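Local structure of cyclic nucleotide-gated potassium channel mll3241 (Mesorhizobium loti, 4MUV) at residues D9-F23 and L31-V43. The protein forms a homotetrameric potassium channel of the membrane that cAMP activates, and this chain is its cytoplasmic cyclic nucleotide-binding domain. The protein carries 3 engineered substitutions. Numbering follows the deposited sequence.
With NA (sodium ion), chain D.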
ATOM      1  N   ASP A   9     -10.840  12.130   3.770  1.00  9.22           N
ATOM      2  CA  ASP A   9      -9.598  11.418   3.461  1.00  9.96           C
ATOM      3  C   ASP A   9      -8.737  11.180   4.685  1.00 10.83           C
ATOM      4  O   ASP A   9      -7.906  10.273   4.667  1.00 11.68           O
ATOM      5  CB  ASP A   9      -8.786  12.194   2.424  1.00 11.79           C
ATOM      6  CG  ASP A   9      -9.295  12.020   1.011  1.00 11.89           C
ATOM      7  OD1 ASP A   9     -10.178  11.162   0.760  1.00 11.80           O
ATOM      8  OD2 ASP A   9      -8.766  12.739   0.119  1.00 13.48           O
ATOM      9  N   PHE A  10      -8.938  11.959   5.754  1.00  9.77           N
ATOM     10  CA  PHE A  10      -8.080  11.947   6.945  1.00 10.04           C
ATOM     11  C   PHE A  10      -8.716  11.381   8.199  1.00  8.28           C
ATOM     12  O   PHE A  10      -7.996  10.910   9.071  1.00  8.86           O
ATOM     13  CB  PHE A  10      -7.584  13.366   7.246  1.00 11.10           C
ATOM     14  CG  PHE A  10      -6.583  13.428   8.367  1.00 10.92           C
ATOM     15  CD1 PHE A  10      -5.280  13.039   8.166  1.00 12.88           C
ATOM     16  CD2 PHE A  10      -6.959  13.862   9.629  1.00 11.82           C
ATOM     17  CE1 PHE A  10      -4.359  13.098   9.205  1.00 14.16           C
ATOM     18  CE2 PHE A  10      -6.053  13.908  10.669  1.00 14.49           C
ATOM     19  CZ  PHE A  10      -4.750  13.541  10.459  1.00 15.58           C
ATOM     20  N   VAL A  11     -10.038  11.467   8.315  1.00  8.82           N
ATOM     21  CA  VAL A  11     -10.727  11.266   9.596  1.00  8.25           C
ATOM     22  C   VAL A  11     -10.419   9.930  10.319  1.00 10.17           C
ATOM     23  O   VAL A  11     -10.463   9.861  11.545  1.00 12.49           O
ATOM     24  CB  VAL A  11     -12.274  11.406   9.379  1.00 11.15           C
ATOM     25  CG1 VAL A  11     -12.852  10.299   8.497  1.00 12.50           C
ATOM     26  CG2 VAL A  11     -13.016  11.441  10.677  1.00 12.55           C
ATOM     27  N   ARG A  12     -10.120   8.890   9.547  1.00 10.10           N
ATOM     28  CA  ARG A  12      -9.841   7.544  10.047  1.00 13.67           C
ATOM     29  C   ARG A  12      -8.341   7.256  10.128  1.00 10.91           C
ATOM     30  O   ARG A  12      -7.921   6.235  10.690  1.00 11.30           O
ATOM     31  CB  ARG A  12     -10.442   6.471   9.098  1.00 18.67           C
ATOM     32  CG  ARG A  12     -11.898   6.696   8.625  1.00 22.69           C
ATOM     33  CD  ARG A  12     -12.314   5.571   7.657  1.00 23.95           C
ATOM     34  NE  ARG A  12     -12.138   4.283   8.316  1.00 21.19           N
ATOM     35  CZ  ARG A  12     -12.068   3.076   7.736  1.00 20.81           C
ATOM     36  NH1 ARG A  12     -12.096   2.924   6.408  1.00 22.41           N
ATOM     37  NH2 ARG A  12     -11.937   1.999   8.511  1.00 20.33           N
ATOM     38  N   ASN A  13      -7.505   8.114   9.562  1.00  8.93           N
ATOM     39  CA  ASN A  13      -6.146   7.681   9.244  1.00  9.25           C
ATOM     40  C   ASN A  13      -5.295   7.369  10.453  1.00  8.94           C
ATOM     41  O   ASN A  13      -4.605   6.356  10.472  1.00  9.79           O
ATOM     42  CB  ASN A  13      -5.420   8.729   8.435  1.00  8.92           C
ATOM     43  CG  ASN A  13      -5.902   8.845   7.036  1.00  8.37           C
ATOM     44  OD1 ASN A  13      -6.862   8.214   6.644  1.00 10.48           O
ATOM     45  ND2 ASN A  13      -5.238   9.690   6.263  1.00  9.51           N
ATOM     46  N   TRP A  14      -5.286   8.275  11.432  1.00  8.83           N
ATOM     47  CA  TRP A  14      -4.434   8.061  12.580  1.00  9.35           C
ATOM     48  C   TRP A  14      -4.842   6.792  13.336  1.00  8.44           C
ATOM     49  O   TRP A  14      -3.984   6.014  13.751  1.00  9.25           O
ATOM     50  CB  TRP A  14      -4.464   9.267  13.509  1.00  9.12           C
ATOM     51  CG  TRP A  14      -3.409   9.121  14.553  1.00  9.11           C
ATOM     52  CD1 TRP A  14      -3.599   8.743  15.830  1.00 10.53           C
ATOM     53  CD2 TRP A  14      -1.999   9.287  14.380  1.00  9.60           C
ATOM     54  NE1 TRP A  14      -2.399   8.664  16.486  1.00 10.40           N
ATOM     55  CE2 TRP A  14      -1.402   9.005  15.617  1.00 10.67           C
ATOM     56  CE3 TRP A  14      -1.190   9.665  13.300  1.00 12.53           C
ATOM     57  CZ2 TRP A  14      -0.050   9.062  15.815  1.00 12.42           C
ATOM     58  CZ3 TRP A  14       0.182   9.742  13.499  1.00 12.95           C
ATOM     59  CH2 TRP A  14       0.735   9.439  14.765  1.00 13.52           C
ATOM     60  N   GLN A  15      -6.147   6.577  13.514  1.00  9.52           N
ATOM     61  CA  GLN A  15      -6.598   5.379  14.220  1.00 10.81           C
ATOM     62  C   GLN A  15      -6.083   4.124  13.529  1.00 10.00           C
ATOM     63  O   GLN A  15      -5.645   3.163  14.178  1.00 11.82           O
ATOM     64  CB  GLN A  15      -8.121   5.339  14.340  1.00 12.48           C
ATOM     65  CG  GLN A  15      -8.648   4.077  15.053  1.00 15.59           C
ATOM     66  CD  GLN A  15      -8.990   2.930  14.085  1.00 17.81           C
ATOM     67  OE1 GLN A  15      -9.659   3.137  13.071  1.00 18.76           O
ATOM     68  NE2 GLN A  15      -8.556   1.721  14.413  1.00 19.82           N
ATOM     69  N   LEU A  16      -6.136   4.135  12.194  1.00  9.82           N
ATOM     70  CA  LEU A  16      -5.770   2.974  11.402  1.00  8.80           C
ATOM     71  C   LEU A  16      -4.273   2.756  11.302  1.00 10.00           C
ATOM     72  O   LEU A  16      -3.828   1.621  11.093  1.00 10.11           O
ATOM     73  CB  LEU A  16      -6.340   3.114   9.996  1.00  8.93           C
ATOM     74  CG  LEU A  16      -7.848   3.000   9.878  1.00  9.50           C
ATOM     75  CD1 LEU A  16      -8.322   3.386   8.479  1.00 11.13           C
ATOM     76  CD2 LEU A  16      -8.279   1.568  10.183  1.00 13.12           C
ATOM     77  N   VAL A  17      -3.467   3.806  11.428  1.00  8.99           N
ATOM     78  CA  VAL A  17      -2.047   3.630  11.174  1.00 10.70           C
ATOM     79  C   VAL A  17      -1.355   2.783  12.237  1.00 10.31           C
ATOM     80  O   VAL A  17      -0.292   2.214  11.984  1.00 11.68           O
ATOM     81  CB  VAL A  17      -1.302   4.981  10.941  1.00 11.93           C
ATOM     82  CG1 VAL A  17      -0.952   5.699  12.240  1.00 12.69           C
ATOM     83  CG2 VAL A  17      -0.051   4.763  10.073  1.00 14.19           C
ATOM     84  N   ALA A  18      -1.955   2.659  13.422  1.00 10.56           N
ATOM     85  CA  ALA A  18      -1.383   1.797  14.459  1.00 11.42           C
ATOM     86  C   ALA A  18      -1.285   0.333  13.986  1.00 11.58           C
ATOM     87  O   ALA A  18      -0.511  -0.433  14.527  1.00 14.78           O
ATOM     88  CB  ALA A  18      -2.217   1.885  15.733  1.00 12.83           C
ATOM     89  N   ALA A  19      -2.044  -0.032  12.950  1.00 12.97           N
ATOM     90  CA  ALA A  19      -2.019  -1.384  12.382  1.00 13.58           C
ATOM     91  C   ALA A  19      -0.926  -1.600  11.312  1.00 14.30           C
ATOM     92  O   ALA A  19      -0.888  -2.654  10.672  1.00 16.91           O
ATOM     93  CB  ALA A  19      -3.383  -1.716  11.794  1.00 14.97           C
ATOM     94  N   VAL A  20      -0.035  -0.643  11.125  1.00 14.54           N
ATOM     95  CA  VAL A  20       1.021  -0.752  10.106  1.00 14.46           C
ATOM     96  C   VAL A  20       2.388  -0.840  10.767  1.00 14.05           C
ATOM     97  O   VAL A  20       2.978   0.181  11.077  1.00 13.68           O
ATOM     98  CB  VAL A  20       0.999   0.458   9.131  1.00 15.36           C
ATOM     99  CG1 VAL A  20       2.061   0.288   8.021  1.00 16.32           C
ATOM    100  CG2 VAL A  20      -0.375   0.599   8.505  1.00 17.75           C
ATOM    101  N   PRO A  21       2.915  -2.067  10.929  1.00 16.68           N
ATOM    102  CA  PRO A  21       4.193  -2.208  11.625  1.00 17.00           C
ATOM    103  C   PRO A  21       5.320  -1.439  10.975  1.00 14.65           C
ATOM    104  O   PRO A  21       6.209  -0.958  11.672  1.00 16.13           O
ATOM    105  CB  PRO A  21       4.482  -3.705  11.523  1.00 20.75           C
ATOM    106  CG  PRO A  21       3.164  -4.328  11.413  1.00 20.90           C
ATOM    107  CD  PRO A  21       2.348  -3.383  10.588  1.00 18.46           C
ATOM    108  N   LEU A  22       5.286  -1.324   9.658  1.00 16.40           N
ATOM    109  CA  LEU A  22       6.340  -0.631   8.946  1.00 17.46           C
ATOM    110  C   LEU A  22       6.582   0.760   9.515  1.00 18.26           C
ATOM    111  O   LEU A  22       7.716   1.229   9.550  1.00 20.49           O
ATOM    112  CB  LEU A  22       6.003  -0.525   7.453  1.00 18.22           C
ATOM    113  CG  LEU A  22       7.117  -0.018   6.544  1.00 18.87           C
ATOM    114  CD1 LEU A  22       8.295  -1.009   6.539  1.00 19.68           C
ATOM    115  CD2 LEU A  22       6.582   0.162   5.124  1.00 19.34           C
ATOM    116  N   PHE A  23       5.512   1.404   9.969  1.00 18.05           N
ATOM    117  CA  PHE A  23       5.596   2.811  10.367  1.00 18.65           C
ATOM    118  C   PHE A  23       5.935   3.001  11.832  1.00 15.31           C
ATOM    119  O   PHE A  23       6.157   4.124  12.255  1.00 15.87           O
ATOM    120  CB  PHE A  23       4.298   3.536  10.040  1.00 20.85           C
ATOM    121  CG  PHE A  23       4.007   3.660   8.547  1.00 22.42           C
ATOM    122  CD1 PHE A  23       5.021   3.582   7.601  1.00 23.74           C
ATOM    123  CD2 PHE A  23       2.716   3.854   8.112  1.00 24.93           C
ATOM    124  CE1 PHE A  23       4.756   3.693   6.233  1.00 24.32           C
ATOM    125  CE2 PHE A  23       2.417   3.963   6.753  1.00 22.45           C
ATOM    126  CZ  PHE A  23       3.443   3.883   5.804  1.00 22.92           C
ATOM    127  N   LEU A  31       6.215  10.198  10.513  1.00 10.47           N
ATOM    128  CA  LEU A  31       4.950   9.479  10.579  1.00 10.22           C
ATOM    129  C   LEU A  31       3.773  10.439  10.416  1.00 10.13           C
ATOM    130  O   LEU A  31       2.844  10.169   9.678  1.00 10.49           O
ATOM    131  CB  LEU A  31       4.829   8.740  11.900  1.00 11.91           C
ATOM    132  CG  LEU A  31       3.503   7.971  12.060  1.00 14.72           C
ATOM    133  CD1 LEU A  31       3.333   6.901  11.010  1.00 16.98           C
ATOM    134  CD2 LEU A  31       3.451   7.346  13.436  1.00 16.77           C
ATOM    135  N   VAL A  32       3.800  11.568  11.111  1.00 11.31           N
ATOM    136  CA  VAL A  32       2.687  12.493  10.992  1.00 11.24           C
ATOM    137  C   VAL A  32       2.567  13.044   9.566  1.00 11.37           C
ATOM    138  O   VAL A  32       1.466  13.122   9.017  1.00 12.25           O
ATOM    139  CB  VAL A  32       2.762  13.595  12.055  1.00 13.38           C
ATOM    140  CG1 VAL A  32       1.723  14.674  11.801  1.00 16.39           C
ATOM    141  CG2 VAL A  32       2.584  13.005  13.451  1.00 15.00           C
ATOM    142  N   GLU A  33       3.697  13.384   8.953  1.00 10.21           N
ATOM    143  CA  GLU A  33       3.682  13.894   7.592  1.00 10.94           C
ATOM    144  C   GLU A  33       3.021  12.877   6.657  1.00  9.04           C
ATOM    145  O   GLU A  33       2.170  13.225   5.812  1.00 11.11           O
ATOM    146  CB  GLU A  33       5.107  14.246   7.140  1.00 13.09           C
ATOM    147  CG  GLU A  33       5.204  15.162   5.937  1.00 15.49           C
ATOM    148  CD  GLU A  33       5.193  14.448   4.600  1.00 20.43           C
ATOM    149  OE1 GLU A  33       5.339  13.203   4.552  1.00 21.41           O
ATOM    150  OE2 GLU A  33       5.049  15.148   3.571  1.00 23.94           O
ATOM    151  N   ILE A  34       3.398  11.610   6.791  1.00  9.25           N
ATOM    152  CA  ILE A  34       2.879  10.571   5.924  1.00  9.37           C
ATOM    153  C   ILE A  34       1.401  10.323   6.196  1.00  9.24           C
ATOM    154  O   ILE A  34       0.616  10.184   5.258  1.00 10.05           O
ATOM    155  CB  ILE A  34       3.730   9.326   6.048  1.00 12.66           C
ATOM    156  CG1 ILE A  34       5.121   9.596   5.451  1.00 16.79           C
ATOM    157  CG2 ILE A  34       3.054   8.140   5.371  1.00 15.59           C
ATOM    158  CD1 ILE A  34       5.139   9.835   3.898  1.00 19.33           C
ATOM    159  N   VAL A  35       1.001  10.313   7.456  1.00 10.00           N
ATOM    160  CA  VAL A  35      -0.399  10.066   7.771  1.00  9.70           C
ATOM    161  C   VAL A  35      -1.328  11.141   7.202  1.00  9.05           C
ATOM    162  O   VAL A  35      -2.421  10.837   6.742  1.00 10.36           O
ATOM    163  CB  VAL A  35      -0.608   9.817   9.262  1.00 13.29           C
ATOM    164  CG1 VAL A  35      -2.095   9.616   9.557  1.00 17.72           C
ATOM    165  CG2 VAL A  35       0.132   8.567   9.669  1.00 16.13           C
ATOM    166  N   ARG A  36      -0.876  12.387   7.175  1.00  8.93           N
ATOM    167  CA  ARG A  36      -1.649  13.451   6.559  1.00 10.10           C
ATOM    168  C   ARG A  36      -1.826  13.236   5.054  1.00 11.16           C
ATOM    169  O   ARG A  36      -2.804  13.709   4.471  1.00 12.91           O
ATOM    170  CB  ARG A  36      -0.982  14.806   6.791  1.00 12.54           C
ATOM    171  CG  ARG A  36      -0.962  15.276   8.201  1.00 15.92           C
ATOM    172  CD  ARG A  36      -0.494  16.735   8.239  1.00 20.00           C
ATOM    173  NE  ARG A  36       0.025  17.136   9.547  1.00 24.32           N
ATOM    174  CZ  ARG A  36      -0.728  17.352  10.625  1.00 26.93           C
ATOM    175  NH1 ARG A  36      -2.047  17.221  10.556  1.00 29.91           N
ATOM    176  NH2 ARG A  36      -0.165  17.724  11.775  1.00 28.08           N
ATOM    177  N   ALA A  37      -0.872  12.560   4.426  1.00 10.10           N
ATOM    178  CA  ALA A  37      -0.904  12.342   2.991  1.00 11.35           C
ATOM    179  C   ALA A  37      -1.673  11.097   2.608  1.00 10.36           C
ATOM    180  O   ALA A  37      -2.137  10.969   1.471  1.00 11.50           O
ATOM    181  CB  ALA A  37       0.500  12.254   2.466  1.00 13.92           C
ATOM    182  N   LEU A  38      -1.810  10.155   3.537  1.00  9.23           N
ATOM    183  CA  LEU A  38      -2.525   8.922   3.270  1.00  8.18           C
ATOM    184  C   LEU A  38      -3.995   9.212   3.078  1.00  8.71           C
ATOM    185  O   LEU A  38      -4.503  10.209   3.580  1.00 10.31           O
ATOM    186  CB  LEU A  38      -2.380   7.936   4.424  1.00  8.91           C
ATOM    187  CG  LEU A  38      -1.004   7.324   4.620  1.00  9.45           C
ATOM    188  CD1 LEU A  38      -0.927   6.589   5.950  1.00 10.84           C
ATOM    189  CD2 LEU A  38      -0.666   6.398   3.487  1.00 11.75           C
ATOM    190  N   ARG A  39      -4.684   8.323   2.376  1.00  9.18           N
ATOM    191  CA  ARG A  39      -6.124   8.414   2.229  1.00  9.50           C
ATOM    192  C   ARG A  39      -6.728   7.061   2.569  1.00  9.47           C
ATOM    193  O   ARG A  39      -6.412   6.071   1.947  1.00  9.61           O
ATOM    194  CB  ARG A  39      -6.491   8.864   0.813  1.00 12.34           C
ATOM    195  CG  ARG A  39      -5.907  10.223   0.413  1.00 16.73           C
ATOM    196  CD  ARG A  39      -6.241  10.575  -1.025  1.00 22.38           C
ATOM    197  NE  ARG A  39      -5.555  11.780  -1.468  1.00 30.08           N
ATOM    198  CZ  ARG A  39      -5.688  12.286  -2.693  1.00 34.42           C
ATOM    199  NH1 ARG A  39      -6.485  11.688  -3.582  1.00 35.35           N
ATOM    200  NH2 ARG A  39      -5.032  13.389  -3.030  1.00 35.62           N
ATOM    201  N   ALA A  40      -7.610   7.006   3.565  1.00  9.65           N
ATOM    202  CA  ALA A  40      -8.221   5.738   3.927  1.00  8.77           C
ATOM    203  C   ALA A  40      -9.365   5.419   2.976  1.00  8.33           C
ATOM    204  O   ALA A  40     -10.172   6.284   2.644  1.00 10.48           O
ATOM    205  CB  ALA A  40      -8.696   5.748   5.381  1.00 10.68           C
ATOM    206  N   ARG A  41      -9.424   4.160   2.561  1.00  9.70           N
ATOM    207  CA  ARG A  41     -10.406   3.671   1.611  1.00 10.91           C
ATOM    208  C   ARG A  41     -10.891   2.303   2.032  1.00 11.31           C
ATOM    209  O   ARG A  41     -10.096   1.465   2.385  1.00 12.87           O
ATOM    210  CB  ARG A  41      -9.758   3.513   0.228  1.00 12.57           C
ATOM    211  CG  ARG A  41      -9.146   4.792  -0.335  1.00 13.98           C
ATOM    212  CD  ARG A  41     -10.282   5.709  -0.708  1.00 13.12           C
ATOM    213  NE  ARG A  41      -9.908   7.003  -1.302  1.00 13.92           N
ATOM    214  CZ  ARG A  41      -9.901   8.178  -0.668  1.00 11.29           C
ATOM    215  NH1 ARG A  41     -10.159   8.263   0.631  1.00 11.47           N
ATOM    216  NH2 ARG A  41      -9.653   9.299  -1.358  1.00 12.82           N
ATOM    217  N   THR A  42     -12.189   2.065   1.936  1.00 11.54           N
ATOM    218  CA  THR A  42     -12.739   0.735   2.097  1.00 10.74           C
ATOM    219  C   THR A  42     -13.211   0.216   0.744  1.00 11.48           C
ATOM    220  O   THR A  42     -13.857   0.933  -0.030  1.00 14.15           O
ATOM    221  CB  THR A  42     -13.864   0.729   3.136  1.00 12.93           C
ATOM    222  OG1 THR A  42     -13.332   1.105   4.409  1.00 15.96           O
ATOM    223  CG2 THR A  42     -14.486  -0.647   3.281  1.00 13.99           C
ATOM    224  N   VAL A  43     -12.846  -1.024   0.448  1.00 10.98           N
ATOM    225  CA  VAL A  43     -13.146  -1.674  -0.827  1.00 10.75           C
ATOM    226  C   VAL A  43     -14.012  -2.910  -0.587  1.00 11.60           C
ATOM    227  O   VAL A  43     -13.671  -3.731   0.253  1.00 11.69           O
ATOM    228  CB  VAL A  43     -11.830  -2.060  -1.566  1.00 10.52           C
ATOM    229  CG1 VAL A  43     -12.125  -2.745  -2.890  1.00 11.25           C
ATOM    230  CG2 VAL A  43     -10.981  -0.833  -1.797  1.00 10.39           C
TER
HETATM  231 NA    NA D 402      -9.401  12.376  -2.498  1.00 18.96          NA
HETATM  232  O   HOH W   1      -8.944  14.509  -4.256  1.00 25.24           O
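Val35 of helix 28-37 fits as a knob among Phe10, Asn13, Trp14 and Val17. Its CG1, anti to the backbone N (chi1 178°), reaches Asn13 CB at 3.6 Å and the edge of the Trp14 ring. Its CG2 turns to Val17 CG2. Leu31 extends this tight apolar part: its CD1 packs on Phe23 CB at 3.6 Å, and its CD2 meets Trp14 CH2, the two side chains crossing at about a right angle. Phe23 also meets Phe61, and strand 104-110 backs Asn13 and Ala40.

The buried Asn13 amide binds two carbonyls, one in the last turn of helix 28-37 and one just before strand 39-43. ND2 bonds Val35 O at 3.1 Å, nearly along the C=O axis, and Leu38 O at 2.8 Å from above the carbonyl plane. OD1 sits 3.3 Å from Ala40 CB.

The surface side is looser and charged. Arg41 bends at chi2 (-71°), and both NH1 and NH2 grip the single oxygen Asp9 OD1, each at 2.9 Å. They come from one face of the carboxylate, while OD1 lies in the guanidinium plane. NH1 also bonds Ala40 O. Asp9 OD2 binds the sodium ion at 2.7 Å. An alanine in place of Arg41 would probably leave Asp9 OD1 without its charged mate, the carboxylate then held mainly through OD2 and the sodium ion.

The contact joins the N-terminal helices to helix 28-37 and to strand 39-43 at the edge of the beta-roll. The side chain of Phe23 is about 14 Å from the bound cyclic GMP. Apolar packing and the amide bonds hold the segments together from inside, while Arg41 and the sodium ion probably stabilise ionised Asp9 at the surface.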